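Chorismate mutase (Paraburkholderia phymatum, PDB 5TS9) probably catalyses the rearrangement of chorismate to prephenate, as an all-helical chorismate mutase of the type II (AroQ) family. Local coordinates at residues A14-V19 with G146-Q151; R20-R25 with D163-R168; L26-Q31 with G108-I113; Q47-V52 with Q77-K82. One frame throughout, in Å; residues are numbered along the deposited sequence. Where two conformers were deposited one is given.

In the fold
Reading from the N terminus, helix 16-39 supplies the first partner of contacts 1, 2 and 3 in successive segments, so this one helix meets helix 137-151, then the end of helix 156-165, then helix 106-128. These three contacts close long loops, with 126, 137 and 76 residues between their segments. Contact 4 joins the next two helices, 46-59 and 67-95, and closes the shortest loop, of 24 residues. It is nested inside contact 3, which is itself nested inside both contact 1 and contact 2. Contacts 1 and 2 cross, because their segments alternate along the chain. Contacts 2 and 4 touch through A165 and Q77, and both reach the second subunit.

Contact 1. Residues A14-V19 with G146-Q151; sequences AFVPLV and GQVAEQ
V148 sets its CG2 methyl against V16 and V19, two valines one helical turn apart, and this apolar cluster covers most of the surface shared by the two segments. V148 CG2 lies 3.8 Å from V19 CG1 and 4.1 Å from V16 CG1. The V16 and V148 side chains pass in opposing directions, which also brings V148 CG2 to 4.0 Å from V16 O, a van der Waals approach. The chi1 of V148, 163°, puts CG1 opposite the backbone N, and that second methyl packs on A23, further along helix 16-39.

The contact seats the start of helix 16-39 against the last turns of helix 137-151 in the all-helical fold, and the disulfide C137-C170 ties the beginning of the latter helix to the C-terminal tail. V19 and V148 both also touch L162 of helix 156-165.

The one polar side chain that takes part is Q147. In the conformer described, its extended chain lays the flat amide across V16 CG2, with Q147 CD, OE1 and NE2 each 3.9 Å from that methyl, evidence that V16 sits over the amide face.

Contact 2. Residues R20-R25 with D163-R168; sequences RSMADR and DRAVAR
M22 lays its sulfur across the end of helix 156-165, where SD overlaps the backbone of A165 and the side chain of V166. The sulfur of M22, SD, is 3.7 Å from A165 O and 3.8 Å from V166 CG1, with A165 CB a little further off at 4.4 Å. Beyond SD, the terminal CE of M22 stays near the same carbonyl, 4.1 Å from A165 O. This reach follows from the torsions: with CG opposite the carbonyl carbon (chi1 -66°) and the rest of the chain extended, M22 spans the gap as a straight rod, and it supplies the whole of the first segment's share of the interface.

No hydrogen bond joins the two segments, and the contact is van der Waals packing of three buried residues. A165 O is nonetheless gripped by a hydrogen bond from Q77 NE2, so the sulfur lies beside a carbonyl that already has a polar partner. V166 is the first residue to leave helical backbone angles, and its CG1, opposite its own carbonyl carbon, meets M22 obliquely.

The site lies about 4 Å from the centre of the chain, measured between centres, in the core of the AroQ-type helical fold. V166 also packs on V141 and V145 of helix 137-151, while R164 and R168 both bridge to D76 of helix 67-95. D163 forms a salt bridge with R94 of the second subunit, so this helix end lies between helix 16-39, its companions 67-95 and 137-151, and the dimer partner.

Contact 3. Residues L26-Q31 with G108-I113; sequences LNTADQ and GVIRPI
I110 stands opposite T28 and Q31 where helix 106-128 runs nearly antiparallel to helix 16-39 in the all-helical fold of this type II mutase. The short segments have axes 10.8 Å apart at their closest approach and an angle of 165° between their directions, with T28 and I110 nearest in backbone register.

The I110 side chain divides at CB. One branch is the I110 CG2 methyl, opposite the backbone N, which comes to 4.1 Å from T28 CB. The other runs through CG1, opposite the carbonyl carbon (chi1 -65°), and ends at I110 CD1, 4.0 Å from Q31 CB. The isoleucine thus straddles two residues almost one turn apart, touching each at its CB; it also packs on Q104 of the preceding loop.

Both polar residues keep their polar ends for other partners. T28 OG1, between the backbone N and the carbonyl carbon, hydrogen-bonds to R25 O within its own helix, which holds the rotation of the side chain and leaves CG2, opposite the carbonyl carbon, facing I113. The bent chain of Q31 carries its amide to the loop before helix 106-128, where OE1 accepts from Q104 N and NE2 donates to P102 O. These two bonds tie Q31 to that loop, while between the two segments the contact is apolar.

One turn beyond I110, the side chain of I113 passes that of T28 in the opposite sense, and here the two methyls meet, T28 CG2 to I113 CG2, at 3.7 Å.

Contact 4. Residues Q47-V52 with Q77-K82; sequences QREAQV and QVEANK
K82 reaches out from helix 67-95 to meet the carboxylate of E49 on helix 46-59, and its ammonium group bonds E79 as well. These are the ionic terms. K82 NZ donates to E49 OE1 at 2.9 Å, arriving on the syn side 22° out of the carboxylate plane. The second bond, from K82 NZ to E79 OE2 at 3.0 Å, comes from above that carboxylate, 38° out of its plane. A bend at chi3 of K82 steers NZ between the two acids, whose E49 OE1 and E79 OE2 are 4.4 Å apart. E49 OE2 takes a weak hydrogen bond from D45 N, and E79 OE1 pairs with R164 of the second subunit. E49, E79 and V78 each have a second deposited conformer, and the distances are those of one.

Apolar packing is confined to two valines: V52 CG1 lies 3.9 Å from V78 CG1, the side chains passing in opposite directions.

With segment axes 11.5 Å apart and inclined at 140°, the arrangement is an interhelical salt-bridge network that joins consecutive helices of the AroQ-type fold and extends to the dimer interface through E79.

Contact 1. Residues A14-V19 with G146-Q151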
loop_
_atom_site.group_PDB
_atom_site.type_symbol
_atom_site.label_atom_id
_atom_site.label_comp_id
_atom_site.label_asym_id
_atom_site.label_seq_id
_atom_site.Cartn_x
_atom_site.Cartn_y
_atom_site.Cartn_z
ATOM N N ALA A 14 5.943 17.315 -17.167
ATOM C CA ALA A 14 7.012 17.740 -16.263
ATOM C C ALA A 14 7.274 16.727 -15.153
ATOM O O ALA A 14 8.407 16.614 -14.663
ATOM C CB ALA A 14 6.665 19.098 -15.663
ATOM N N PHE A 15 6.255 15.988 -14.737
ATOM C CA PHE A 15 6.434 15.003 -13.679
ATOM C C PHE A 15 6.874 13.644 -14.207
ATOM O O PHE A 15 7.100 12.722 -13.404
ATOM C CB PHE A 15 5.134 14.864 -12.869
ATOM C CG PHE A 15 4.840 16.056 -11.992
ATOM C CD1 PHE A 15 5.502 16.225 -10.790
ATOM C CD2 PHE A 15 3.921 17.019 -12.384
ATOM C CE1 PHE A 15 5.250 17.331 -9.980
ATOM C CE2 PHE A 15 3.665 18.127 -11.585
ATOM C CZ PHE A 15 4.320 18.283 -10.385
ATOM N N VAL A 16 7.014 13.491 -15.522
ATOM C CA VAL A 16 7.249 12.152 -16.071
ATOM C C VAL A 16 8.604 11.587 -15.653
ATOM O O VAL A 16 8.661 10.410 -15.273
ATOM C CB VAL A 16 7.098 12.135 -17.597
ATOM C CG1 VAL A 16 7.740 10.883 -18.163
ATOM C CG2 VAL A 16 5.630 12.184 -17.963
ATOM N N PRO A 17 9.718 12.337 -15.729
ATOM C CA PRO A 17 10.989 11.765 -15.245
ATOM C C PRO A 17 10.967 11.380 -13.767
ATOM O O PRO A 17 11.539 10.348 -13.390
ATOM C CB PRO A 17 12.010 12.880 -15.543
ATOM C CG PRO A 17 11.406 13.654 -16.667
ATOM C CD PRO A 17 9.929 13.649 -16.373
ATOM N N LEU A 18 10.311 12.168 -12.915
ATOM C CA LEU A 18 10.177 11.781 -11.514
ATOM C C LEU A 18 9.375 10.489 -11.373
ATOM O O LEU A 18 9.796 9.553 -10.678
ATOM C CB LEU A 18 9.523 12.919 -10.722
ATOM C CG LEU A 18 9.134 12.645 -9.257
ATOM C CD1 LEU A 18 10.323 12.140 -8.488
ATOM C CD2 LEU A 18 8.596 13.928 -8.630
ATOM N N VAL A 19 8.216 10.414 -12.040
ATOM C CA VAL A 19 7.351 9.234 -11.938
ATOM C C VAL A 19 8.043 8.023 -12.538
ATOM O O VAL A 19 7.891 6.898 -12.055
ATOM C CB VAL A 19 5.990 9.524 -12.613
ATOM C CG1 VAL A 19 5.123 8.258 -12.729
ATOM C CG2 VAL A 19 5.242 10.588 -11.829
ATOM N N GLY A 146 -0.241 7.597 -15.590
ATOM C CA GLY A 146 -0.850 6.960 -16.744
ATOM C C GLY A 146 0.123 6.814 -17.898
ATOM O O GLY A 146 0.253 5.735 -18.488
ATOM N N GLN A 147 0.838 7.893 -18.223
ATOM C CA GLN A 147 1.790 7.839 -19.329
ATOM C C GLN A 147 2.883 6.815 -19.060
ATOM O O GLN A 147 3.216 6.003 -19.928
ATOM C CB GLN A 147 2.401 9.219 -19.575
ATOM C CG GLN A 147 3.288 9.273 -20.806
ATOM C CD GLN A 147 3.808 10.666 -21.092
ATOM O OE1 GLN A 147 3.114 11.655 -20.872
ATOM N NE2 GLN A 147 5.042 10.750 -21.578
ATOM N N VAL A 148 3.446 6.829 -17.852
ATOM C CA VAL A 148 4.541 5.918 -17.537
ATOM C C VAL A 148 4.061 4.469 -17.549
ATOM O O VAL A 148 4.771 3.561 -18.006
ATOM C CB VAL A 148 5.160 6.316 -16.187
ATOM C CG1 VAL A 148 6.007 5.185 -15.632
ATOM C CG2 VAL A 148 5.991 7.632 -16.351
ATOM N N ALA A 149 2.848 4.230 -17.056
ATOM C CA ALA A 149 2.307 2.881 -17.066
ATOM C C ALA A 149 2.078 2.394 -18.492
ATOM O O ALA A 149 2.385 1.242 -18.811
ATOM C CB ALA A 149 1.022 2.836 -16.235
ATOM N N GLU A 150 1.577 3.265 -19.373
ATOM C CA GLU A 150 1.476 2.918 -20.790
ATOM C C GLU A 150 2.848 2.640 -21.396
ATOM O O GLU A 150 3.063 1.577 -21.984
ATOM C CB GLU A 150 0.755 4.029 -21.564
ATOM N N GLN A 151 3.799 3.578 -21.247
ATOM C CA GLN A 151 5.157 3.432 -21.786
ATOM C C GLN A 151 5.787 2.115 -21.358
ATOM O O GLN A 151 6.396 1.382 -22.148
ATOM C CB GLN A 151 6.039 4.572 -21.268
ATOM C CG GLN A 151 6.302 5.768 -22.167
ATOM C CD GLN A 151 7.022 6.884 -21.399
ATOM O OE1 GLN A 151 7.601 6.645 -20.331
ATOM N NE2 GLN A 151 6.965 8.104 -21.924
#

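Contact 2. Residues R20-R25 with D163-R168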
loop_
_atom_site.group_PDB
_atom_site.type_symbol
_atom_site.label_atom_id
_atom_site.label_comp_id
_atom_site.label_asym_id
_atom_site.label_seq_id
_atom_site.Cartn_x
_atom_site.Cartn_y
_atom_site.Cartn_z
ATOM N N ARG A 20 8.833 8.236 -13.589
ATOM C CA ARG A 20 9.610 7.147 -14.169
ATOM C C ARG A 20 10.609 6.583 -13.157
ATOM O O ARG A 20 10.746 5.366 -13.029
ATOM C CB ARG A 20 10.315 7.665 -15.425
ATOM C CG ARG A 20 10.832 6.606 -16.359
ATOM C CD ARG A 20 11.398 7.295 -17.602
ATOM N NE ARG A 20 10.369 7.734 -18.551
ATOM C CZ ARG A 20 10.441 8.856 -19.266
ATOM N NH1 ARG A 20 11.474 9.677 -19.120
ATOM N NH2 ARG A 20 9.478 9.165 -20.123
ATOM N N SER A 21 11.302 7.451 -12.410
ATOM C CA SER A 21 12.274 6.958 -11.442
ATOM C C SER A 21 11.590 6.159 -10.336
ATOM O O SER A 21 12.087 5.102 -9.923
ATOM C CB SER A 21 13.082 8.125 -10.867
ATOM O OG SER A 21 12.241 9.115 -10.298
ATOM N N MET A 22 10.434 6.631 -9.856
ATOM C CA MET A 22 9.680 5.859 -8.868
ATOM C C MET A 22 9.210 4.537 -9.455
ATOM O O MET A 22 9.224 3.509 -8.764
ATOM C CB MET A 22 8.484 6.667 -8.361
ATOM C CG MET A 22 8.870 7.902 -7.557
ATOM S SD MET A 22 7.385 8.772 -6.937
ATOM C CE MET A 22 8.162 10.070 -5.945
ATOM N N ALA A 23 8.807 4.538 -10.740
ATOM C CA ALA A 23 8.423 3.282 -11.382
ATOM C C ALA A 23 9.597 2.309 -11.469
ATOM O O ALA A 23 9.418 1.105 -11.257
ATOM C CB ALA A 23 7.826 3.539 -12.765
ATOM N N ASP A 24 10.806 2.804 -11.791
ATOM C CA ASP A 24 11.982 1.932 -11.794
ATOM C C ASP A 24 12.249 1.371 -10.398
ATOM O O ASP A 24 12.613 0.195 -10.246
ATOM C CB ASP A 24 13.209 2.694 -12.301
ATOM C CG ASP A 24 13.072 3.140 -13.748
ATOM O OD1 ASP A 24 12.318 2.509 -14.522
ATOM O OD2 ASP A 24 13.736 4.126 -14.110
ATOM N N ARG A 25 12.057 2.192 -9.361
ATOM C CA ARG A 25 12.254 1.700 -8.001
ATOM C C ARG A 25 11.205 0.661 -7.653
ATOM O O ARG A 25 11.516 -0.381 -7.062
ATOM C CB ARG A 25 12.203 2.860 -7.001
ATOM C CG ARG A 25 12.792 2.492 -5.625
ATOM C CD ARG A 25 12.490 3.511 -4.557
ATOM N NE ARG A 25 13.298 3.230 -3.372
ATOM C CZ ARG A 25 13.023 2.274 -2.486
ATOM N NH1 ARG A 25 11.936 1.534 -2.624
ATOM N NH2 ARG A 25 13.841 2.070 -1.456
ATOM N N ASP A 163 0.586 4.572 -8.184
ATOM C CA ASP A 163 -0.274 5.607 -7.592
ATOM C C ASP A 163 -0.017 5.763 -6.091
ATOM O O ASP A 163 -0.143 6.866 -5.547
ATOM C CB ASP A 163 -1.753 5.274 -7.809
ATOM C CG ASP A 163 -2.248 5.538 -9.256
ATOM O OD1 ASP A 163 -1.802 6.499 -9.930
ATOM O OD2 ASP A 163 -3.137 4.781 -9.695
ATOM N N ARG A 164 0.322 4.671 -5.399
ATOM C CA ARG A 164 0.694 4.770 -3.991
ATOM C C ARG A 164 2.029 5.487 -3.838
ATOM O O ARG A 164 2.209 6.302 -2.921
ATOM C CB ARG A 164 0.758 3.363 -3.368
ATOM C CG ARG A 164 1.218 3.319 -1.894
ATOM C CD ARG A 164 0.132 3.898 -0.974
ATOM N NE ARG A 164 0.492 3.925 0.444
ATOM C CZ ARG A 164 1.253 4.866 0.993
ATOM N NH1 ARG A 164 1.754 5.838 0.230
ATOM N NH2 ARG A 164 1.528 4.828 2.297
ATOM N N ALA A 165 2.977 5.218 -4.741
ATOM C CA ALA A 165 4.314 5.792 -4.585
ATOM C C ALA A 165 4.335 7.304 -4.800
ATOM O O ALA A 165 5.108 8.004 -4.140
ATOM C CB ALA A 165 5.294 5.110 -5.539
ATOM N N VAL A 166 3.502 7.830 -5.696
ATOM C CA VAL A 166 3.507 9.256 -6.035
ATOM C C VAL A 166 2.646 10.076 -5.077
ATOM O O VAL A 166 2.431 11.279 -5.288
ATOM C CB VAL A 166 3.018 9.470 -7.481
ATOM C CG1 VAL A 166 3.915 8.724 -8.459
ATOM C CG2 VAL A 166 1.547 9.045 -7.614
ATOM N N ALA A 167 2.153 9.422 -4.021
ATOM C CA ALA A 167 1.135 9.985 -3.128
ATOM C C ALA A 167 1.429 11.413 -2.672
ATOM O O ALA A 167 0.511 12.240 -2.568
ATOM C CB ALA A 167 0.986 9.071 -1.909
ATOM N N ARG A 168 2.673 11.720 -2.334
ATOM C CA ARG A 168 2.952 13.033 -1.754
ATOM C C ARG A 168 3.989 13.822 -2.557
ATOM O O ARG A 168 4.741 14.632 -2.006
ATOM C CB ARG A 168 3.361 12.882 -0.291
ATOM C CG ARG A 168 2.269 12.160 0.496
ATOM C CD ARG A 168 2.516 12.135 1.982
ATOM N NE ARG A 168 3.321 10.983 2.335
ATOM C CZ ARG A 168 3.581 10.603 3.582
ATOM N NH1 ARG A 168 3.097 11.293 4.616
ATOM N NH2 ARG A 168 4.319 9.524 3.791
#

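Contact 3. Residues L26-Q31 with G108-I113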
loop_
_atom_site.group_PDB
_atom_site.type_symbol
_atom_site.label_atom_id
_atom_site.label_comp_id
_atom_site.label_asym_id
_atom_site.label_seq_id
_atom_site.Cartn_x
_atom_site.Cartn_y
_atom_site.Cartn_z
ATOM N N LEU A 26 9.955 0.934 -8.027
ATOM C CA LEU A 26 8.874 -0.003 -7.772
ATOM C C LEU A 26 9.175 -1.364 -8.381
ATOM O O LEU A 26 8.889 -2.395 -7.771
ATOM C CB LEU A 26 7.564 0.568 -8.320
ATOM C CG LEU A 26 6.282 -0.195 -7.997
ATOM C CD1 LEU A 26 6.046 -0.291 -6.462
ATOM C CD2 LEU A 26 5.116 0.504 -8.695
ATOM N N ASN A 27 9.788 -1.388 -9.563
ATOM C CA ASN A 27 9.974 -2.647 -10.273
ATOM C C ASN A 27 10.980 -3.574 -9.599
ATOM O O ASN A 27 10.982 -4.769 -9.905
ATOM C CB ASN A 27 10.396 -2.382 -11.725
ATOM C CG ASN A 27 9.203 -2.092 -12.637
ATOM O OD1 ASN A 27 8.129 -2.697 -12.501
ATOM N ND2 ASN A 27 9.386 -1.165 -13.571
ATOM N N THR A 28 11.853 -3.067 -8.714
ATOM C CA THR A 28 12.681 -3.981 -7.928
ATOM C C THR A 28 11.845 -4.897 -7.030
ATOM O O THR A 28 12.334 -5.956 -6.633
ATOM C CB THR A 28 13.670 -3.225 -7.041
ATOM O OG1 THR A 28 12.939 -2.452 -6.071
ATOM C CG2 THR A 28 14.576 -2.315 -7.879
ATOM N N ALA A 29 10.607 -4.508 -6.696
ATOM C CA ALA A 29 9.734 -5.368 -5.887
ATOM C C ALA A 29 9.579 -6.767 -6.490
ATOM O O ALA A 29 9.507 -7.766 -5.758
ATOM C CB ALA A 29 8.359 -4.716 -5.720
ATOM N N ASP A 30 9.515 -6.861 -7.822
ATOM C CA ASP A 30 9.383 -8.173 -8.453
ATOM C C ASP A 30 10.555 -9.071 -8.086
ATOM O O ASP A 30 10.365 -10.245 -7.757
ATOM C CB ASP A 30 9.287 -8.037 -9.971
ATOM C CG ASP A 30 8.118 -7.184 -10.404
ATOM O OD1 ASP A 30 7.710 -6.298 -9.626
ATOM O OD2 ASP A 30 7.606 -7.397 -11.523
ATOM N N GLN A 31 11.778 -8.532 -8.110
ATOM C CA GLN A 31 12.921 -9.377 -7.784
ATOM C C GLN A 31 13.076 -9.571 -6.279
ATOM O O GLN A 31 13.603 -10.605 -5.854
ATOM C CB GLN A 31 14.204 -8.797 -8.380
ATOM C CG GLN A 31 14.425 -9.126 -9.862
ATOM C CD GLN A 31 14.987 -10.524 -10.054
ATOM O OE1 GLN A 31 15.587 -11.096 -9.136
ATOM N NE2 GLN A 31 14.814 -11.075 -11.244
ATOM N N GLY A 108 24.194 -7.448 -4.441
ATOM C CA GLY A 108 25.093 -7.154 -5.541
ATOM C C GLY A 108 24.436 -6.380 -6.667
ATOM O O GLY A 108 25.089 -5.590 -7.350
ATOM N N VAL A 109 23.142 -6.579 -6.882
ATOM C CA VAL A 109 22.448 -5.973 -8.009
ATOM C C VAL A 109 21.332 -5.036 -7.551
ATOM O O VAL A 109 21.293 -3.864 -7.942
ATOM C CB VAL A 109 21.922 -7.047 -8.984
ATOM C CG1 VAL A 109 21.086 -6.423 -10.082
ATOM C CG2 VAL A 109 23.109 -7.811 -9.599
ATOM N N ILE A 110 20.438 -5.517 -6.681
ATOM C CA ILE A 110 19.268 -4.703 -6.335
ATOM C C ILE A 110 19.661 -3.512 -5.459
ATOM O O ILE A 110 19.179 -2.394 -5.665
ATOM C CB ILE A 110 18.182 -5.570 -5.672
ATOM C CG1 ILE A 110 17.662 -6.604 -6.669
ATOM C CG2 ILE A 110 17.025 -4.712 -5.164
ATOM C CD1 ILE A 110 17.043 -5.989 -7.879
ATOM N N ARG A 111 20.526 -3.726 -4.470
ATOM C CA ARG A 111 20.951 -2.618 -3.612
ATOM C C ARG A 111 21.591 -1.465 -4.386
ATOM O O ARG A 111 21.183 -0.311 -4.165
ATOM C CB ARG A 111 21.886 -3.138 -2.513
ATOM C CG ARG A 111 22.553 -2.040 -1.689
ATOM C CD ARG A 111 23.725 -2.621 -0.886
ATOM N NE ARG A 111 23.267 -3.667 0.023
ATOM C CZ ARG A 111 24.062 -4.487 0.710
ATOM N NH1 ARG A 111 25.390 -4.403 0.602
ATOM N NH2 ARG A 111 23.517 -5.400 1.508
ATOM N N PRO A 112 22.560 -1.673 -5.287
ATOM C CA PRO A 112 23.068 -0.516 -6.050
ATOM C C PRO A 112 21.990 0.174 -6.888
ATOM O O PRO A 112 22.016 1.407 -7.030
ATOM C CB PRO A 112 24.171 -1.124 -6.926
ATOM C CG PRO A 112 24.587 -2.374 -6.189
ATOM C CD PRO A 112 23.328 -2.900 -5.578
ATOM N N ILE A 113 21.031 -0.581 -7.430
ATOM C CA ILE A 113 19.941 0.039 -8.183
ATOM C C ILE A 113 19.138 0.971 -7.281
ATOM O O ILE A 113 18.800 2.101 -7.667
ATOM C CB ILE A 113 19.048 -1.041 -8.823
ATOM C CG1 ILE A 113 19.649 -1.479 -10.168
ATOM C CG2 ILE A 113 17.618 -0.531 -8.990
ATOM C CD1 ILE A 113 19.425 -2.937 -10.526
#

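Contact 4. Residues Q47-V52 with Q77-K82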
loop_
_atom_site.group_PDB
_atom_site.type_symbol
_atom_site.label_atom_id
_atom_site.label_comp_id
_atom_site.label_asym_id
_atom_site.label_seq_id
_atom_site.Cartn_x
_atom_site.Cartn_y
_atom_site.Cartn_z
ATOM N N GLN A 47 13.584 -2.857 11.000
ATOM C CA GLN A 47 14.890 -2.223 11.165
ATOM C C GLN A 47 15.427 -1.754 9.819
ATOM O O GLN A 47 15.770 -0.577 9.650
ATOM C CB GLN A 47 15.865 -3.181 11.854
ATOM N N ARG A 48 15.443 -2.644 8.824
ATOM C CA ARG A 48 15.938 -2.259 7.506
ATOM C C ARG A 48 15.125 -1.115 6.901
ATOM O O ARG A 48 15.700 -0.190 6.319
ATOM C CB ARG A 48 15.939 -3.461 6.567
ATOM N N GLU A 49 13.785 -1.153 7.015
ATOM C CA GLU A 49 12.985 -0.060 6.470
ATOM C C GLU A 49 13.308 1.266 7.156
ATOM O O GLU A 49 13.296 2.324 6.516
ATOM C CB GLU A 49 11.493 -0.382 6.583
ATOM C CG GLU A 49 11.006 -1.413 5.565
ATOM C CD GLU A 49 9.562 -1.840 5.785
ATOM O OE1 GLU A 49 8.716 -0.987 6.136
ATOM O OE2 GLU A 49 9.274 -3.042 5.609
ATOM N N ALA A 50 13.597 1.239 8.452
ATOM C CA ALA A 50 13.848 2.500 9.137
ATOM C C ALA A 50 15.177 3.103 8.700
ATOM O O ALA A 50 15.293 4.334 8.580
ATOM C CB ALA A 50 13.796 2.291 10.647
ATOM N N GLN A 51 16.162 2.248 8.399
ATOM C CA GLN A 51 17.450 2.721 7.904
ATOM C C GLN A 51 17.331 3.262 6.487
ATOM O O GLN A 51 17.979 4.258 6.144
ATOM C CB GLN A 51 18.477 1.595 7.961
ATOM C CG GLN A 51 19.890 2.091 7.806
ATOM C CD GLN A 51 20.284 2.999 8.951
ATOM O OE1 GLN A 51 20.369 2.560 10.098
ATOM N NE2 GLN A 51 20.503 4.276 8.651
ATOM N N VAL A 52 16.516 2.609 5.653
ATOM C CA VAL A 52 16.212 3.132 4.321
ATOM C C VAL A 52 15.664 4.546 4.427
ATOM O O VAL A 52 16.090 5.461 3.714
ATOM C CB VAL A 52 15.211 2.212 3.598
ATOM C CG1 VAL A 52 14.725 2.870 2.310
ATOM C CG2 VAL A 52 15.827 0.839 3.327
ATOM N N GLN A 77 7.589 5.284 -0.935
ATOM C CA GLN A 77 8.260 4.333 -1.821
ATOM C C GLN A 77 8.316 2.945 -1.214
ATOM O O GLN A 77 8.143 1.945 -1.929
ATOM C CB GLN A 77 9.693 4.778 -2.141
ATOM C CG GLN A 77 9.847 6.126 -2.816
ATOM C CD GLN A 77 8.825 6.375 -3.904
ATOM O OE1 GLN A 77 8.896 5.795 -4.989
ATOM N NE2 GLN A 77 7.885 7.276 -3.637
ATOM N N VAL A 78 8.615 2.846 0.087
ATOM C CA VAL A 78 8.746 1.505 0.646
ATOM C C VAL A 78 7.376 0.850 0.805
ATOM O O VAL A 78 7.245 -0.354 0.591
ATOM C CB VAL A 78 9.542 1.523 1.963
ATOM C CG1 VAL A 78 10.934 2.061 1.722
ATOM C CG2 VAL A 78 8.839 2.351 2.997
ATOM N N GLU A 79 6.326 1.620 1.097
ATOM C CA GLU A 79 4.985 1.035 1.181
ATOM C C GLU A 79 4.490 0.573 -0.184
ATOM O O GLU A 79 3.822 -0.458 -0.290
ATOM C CB GLU A 79 3.991 2.036 1.782
ATOM C CG GLU A 79 4.265 2.394 3.228
ATOM C CD GLU A 79 4.151 1.202 4.149
ATOM O OE1 GLU A 79 3.274 0.345 3.913
ATOM O OE2 GLU A 79 4.936 1.114 5.106
ATOM N N ALA A 80 4.773 1.334 -1.244
ATOM C CA ALA A 80 4.346 0.870 -2.563
ATOM C C ALA A 80 5.082 -0.416 -2.931
ATOM O O ALA A 80 4.501 -1.341 -3.511
ATOM C CB ALA A 80 4.598 1.954 -3.615
ATOM N N ASN A 81 6.357 -0.491 -2.570
ATOM C CA ASN A 81 7.142 -1.687 -2.854
ATOM C C ASN A 81 6.584 -2.899 -2.111
ATOM O O ASN A 81 6.437 -3.982 -2.688
ATOM C CB ASN A 81 8.603 -1.417 -2.489
ATOM C CG ASN A 81 9.576 -2.126 -3.424
ATOM O OD1 ASN A 81 9.870 -3.309 -3.250
ATOM N ND2 ASN A 81 10.068 -1.406 -4.420
ATOM N N LYS A 82 6.254 -2.739 -0.828
ATOM C CA LYS A 82 5.630 -3.842 -0.094
ATOM C C LYS A 82 4.268 -4.220 -0.679
ATOM O O LYS A 82 3.923 -5.399 -0.718
ATOM C CB LYS A 82 5.505 -3.487 1.392
ATOM C CG LYS A 82 6.869 -3.162 2.040
ATOM C CD LYS A 82 6.791 -3.039 3.560
ATOM C CE LYS A 82 5.996 -1.812 3.957
ATOM N NZ LYS A 82 5.986 -1.670 5.470
#